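Local coordinates for protein KLLA0E03807p (Kluyveromyces lactis, PDB 3SQI) that probably binds centromeric DNA through this DNA-binding domain of Ndc10, a platform for inner kinetochore assembly in budding yeast, at residues 117-122 and 396-401. Sequence-based numbering, arbitrary orientation.
Sequences LWNPST and DKTGTV
The loop leaving helix 107-118 passes the irregular 396-401, with CA atoms 6.2 Å apart for Thr-122 and Asp-396 and 7.2 Å for Ser-121 and Thr-398. Asn-119, the first residue to depart from helical phi/psi, shares the contact with Asp-396 and Thr-398. Its CG, anti to the backbone N (chi1 177°), places the amide beside 396-401: OD1 of Asn-119 lies 3.3 Å from CG2 of Thr-398, and ND2 of Asn-119 is 3.3 Å from the backbone O of Asp-396. OD1 of Asn-119 also accepts from the backbone N of Ser-121 at 3.1 Å, an Asx turn in which the donor sits well above the carbonyl plane. CG2 of Thr-398 also lies 3.7 Å from OG of Ser-121. With an alanine at Asn-119, the backbone N of Ser-121 would probably lose its acceptor and a gap would be likely beside CG2 of Thr-398. Asp-396 crosses the Asn-119 amide at about a right angle, its carboxylate plane turned 69° from it, and OD2 of Asp-396 packs 3.6 Å from CA of Thr-122. This is structural packing within the DNA-binding domain, its nearest atom about 13 Å from the bound nucleic acid. Tyr-258 OH bonds OD2 of Asp-396, tying the loop after helix 388-391 to helix 245-259, and Ser-124 OG links that oxygen to the chain just past 117-122. Trp-118 packs against helices 133-149 and 198-210.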
loop_
_atom_site.group_PDB
_atom_site.type_symbol
_atom_site.label_atom_id
_atom_site.label_comp_id
_atom_site.label_asym_id
_atom_site.label_seq_id
_atom_site.Cartn_x
_atom_site.Cartn_y
_atom_site.Cartn_z
ATOM N N LEU A 117 -15.431 10.187 1.879
ATOM C CA LEU A 117 -15.777 8.955 2.585
ATOM C C LEU A 117 -15.439 8.999 4.083
ATOM O O LEU A 117 -16.009 8.246 4.874
ATOM C CB LEU A 117 -15.157 7.733 1.909
ATOM C CG LEU A 117 -16.071 7.107 0.853
ATOM C CD1 LEU A 117 -15.673 5.656 0.561
ATOM C CD2 LEU A 117 -17.491 7.173 1.325
ATOM N N TRP A 118 -14.517 9.880 4.465
ATOM C CA TRP A 118 -14.277 10.167 5.874
ATOM C C TRP A 118 -15.409 11.024 6.446
ATOM O O TRP A 118 -15.850 10.803 7.572
ATOM C CB TRP A 118 -12.934 10.881 6.072
ATOM C CG TRP A 118 -11.734 9.977 5.991
ATOM C CD1 TRP A 118 -10.846 9.881 4.960
ATOM C CD2 TRP A 118 -11.296 9.045 6.986
ATOM N NE1 TRP A 118 -9.884 8.944 5.249
ATOM C CE2 TRP A 118 -10.139 8.415 6.487
ATOM C CE3 TRP A 118 -11.774 8.678 8.246
ATOM C CZ2 TRP A 118 -9.452 7.442 7.207
ATOM C CZ3 TRP A 118 -11.093 7.713 8.958
ATOM C CH2 TRP A 118 -9.942 7.106 8.439
ATOM N N ASN A 119 -15.894 11.982 5.658
ATOM C CA ASN A 119 -16.887 12.945 6.138
ATOM C C ASN A 119 -18.128 12.258 6.692
ATOM O O ASN A 119 -18.868 11.601 5.957
ATOM C CB ASN A 119 -17.265 13.912 5.012
ATOM C CG ASN A 119 -18.343 14.905 5.414
ATOM O OD1 ASN A 119 -18.648 15.086 6.595
ATOM N ND2 ASN A 119 -18.921 15.564 4.418
ATOM N N PRO A 120 -18.366 12.434 8.001
ATOM C CA PRO A 120 -19.405 11.714 8.735
ATOM C C PRO A 120 -20.799 12.145 8.320
ATOM O O PRO A 120 -21.729 11.342 8.410
ATOM C CB PRO A 120 -19.129 12.103 10.184
ATOM C CG PRO A 120 -18.474 13.422 10.094
ATOM C CD PRO A 120 -17.620 13.351 8.878
ATOM N N SER A 121 -20.950 13.388 7.872
ATOM C CA SER A 121 -22.258 13.834 7.411
ATOM C C SER A 121 -22.285 14.047 5.901
ATOM O O SER A 121 -21.757 15.031 5.380
ATOM C CB SER A 121 -22.697 15.103 8.154
ATOM O OG SER A 121 -21.629 16.029 8.274
ATOM N N THR A 122 -22.930 13.119 5.206
ATOM C CA THR A 122 -23.118 13.238 3.775
ATOM C C THR A 122 -24.608 13.374 3.528
ATOM O O THR A 122 -25.354 12.399 3.619
ATOM C CB THR A 122 -22.599 11.986 3.048
ATOM O OG1 THR A 122 -23.130 10.818 3.688
ATOM C CG2 THR A 122 -21.054 11.931 3.065
ATOM N N ASP A 396 -20.080 18.162 0.543
ATOM C CA ASP A 396 -20.869 18.635 1.674
ATOM C C ASP A 396 -19.955 19.309 2.689
ATOM O O ASP A 396 -19.175 18.646 3.378
ATOM C CB ASP A 396 -21.617 17.479 2.341
ATOM C CG ASP A 396 -22.901 17.118 1.619
ATOM O OD1 ASP A 396 -23.723 18.024 1.361
ATOM O OD2 ASP A 396 -23.090 15.923 1.311
ATOM N N LYS A 397 -20.083 20.625 2.809
ATOM C CA LYS A 397 -19.318 21.363 3.800
ATOM C C LYS A 397 -19.963 21.094 5.142
ATOM O O LYS A 397 -21.189 21.095 5.257
ATOM C CB LYS A 397 -19.333 22.859 3.495
ATOM C CG LYS A 397 -20.654 23.540 3.796
ATOM C CD LYS A 397 -20.926 24.724 2.868
ATOM C CE LYS A 397 -20.192 25.990 3.284
ATOM N NZ LYS A 397 -20.699 27.171 2.527
ATOM N N THR A 398 -19.142 20.842 6.153
ATOM C CA THR A 398 -19.657 20.506 7.472
ATOM C C THR A 398 -20.009 21.757 8.280
ATOM O O THR A 398 -20.019 22.868 7.748
ATOM C CB THR A 398 -18.671 19.608 8.255
ATOM O OG1 THR A 398 -17.337 20.124 8.138
ATOM C CG2 THR A 398 -18.697 18.187 7.707
ATOM N N GLY A 399 -20.320 21.566 9.559
ATOM C CA GLY A 399 -20.579 22.678 10.454
ATOM C C GLY A 399 -19.338 23.536 10.613
ATOM O O GLY A 399 -19.429 24.732 10.889
ATOM N N THR A 400 -18.173 22.917 10.435
ATOM C CA THR A 400 -16.902 23.631 10.490
ATOM C C THR A 400 -16.377 23.892 9.086
ATOM O O THR A 400 -15.944 22.971 8.388
ATOM C CB THR A 400 -15.832 22.846 11.277
ATOM O OG1 THR A 400 -15.806 21.483 10.832
ATOM C CG2 THR A 400 -16.129 22.885 12.771
ATOM N N VAL A 401 -16.409 25.158 8.683
ATOM C CA VAL A 401 -15.968 25.554 7.352
ATOM C C VAL A 401 -14.659 26.337 7.421
ATOM O O VAL A 401 -14.599 27.417 8.009
ATOM C CB VAL A 401 -17.036 26.405 6.630
ATOM C CG1 VAL A 401 -16.450 27.041 5.382
ATOM C CG2 VAL A 401 -18.258 25.558 6.288
#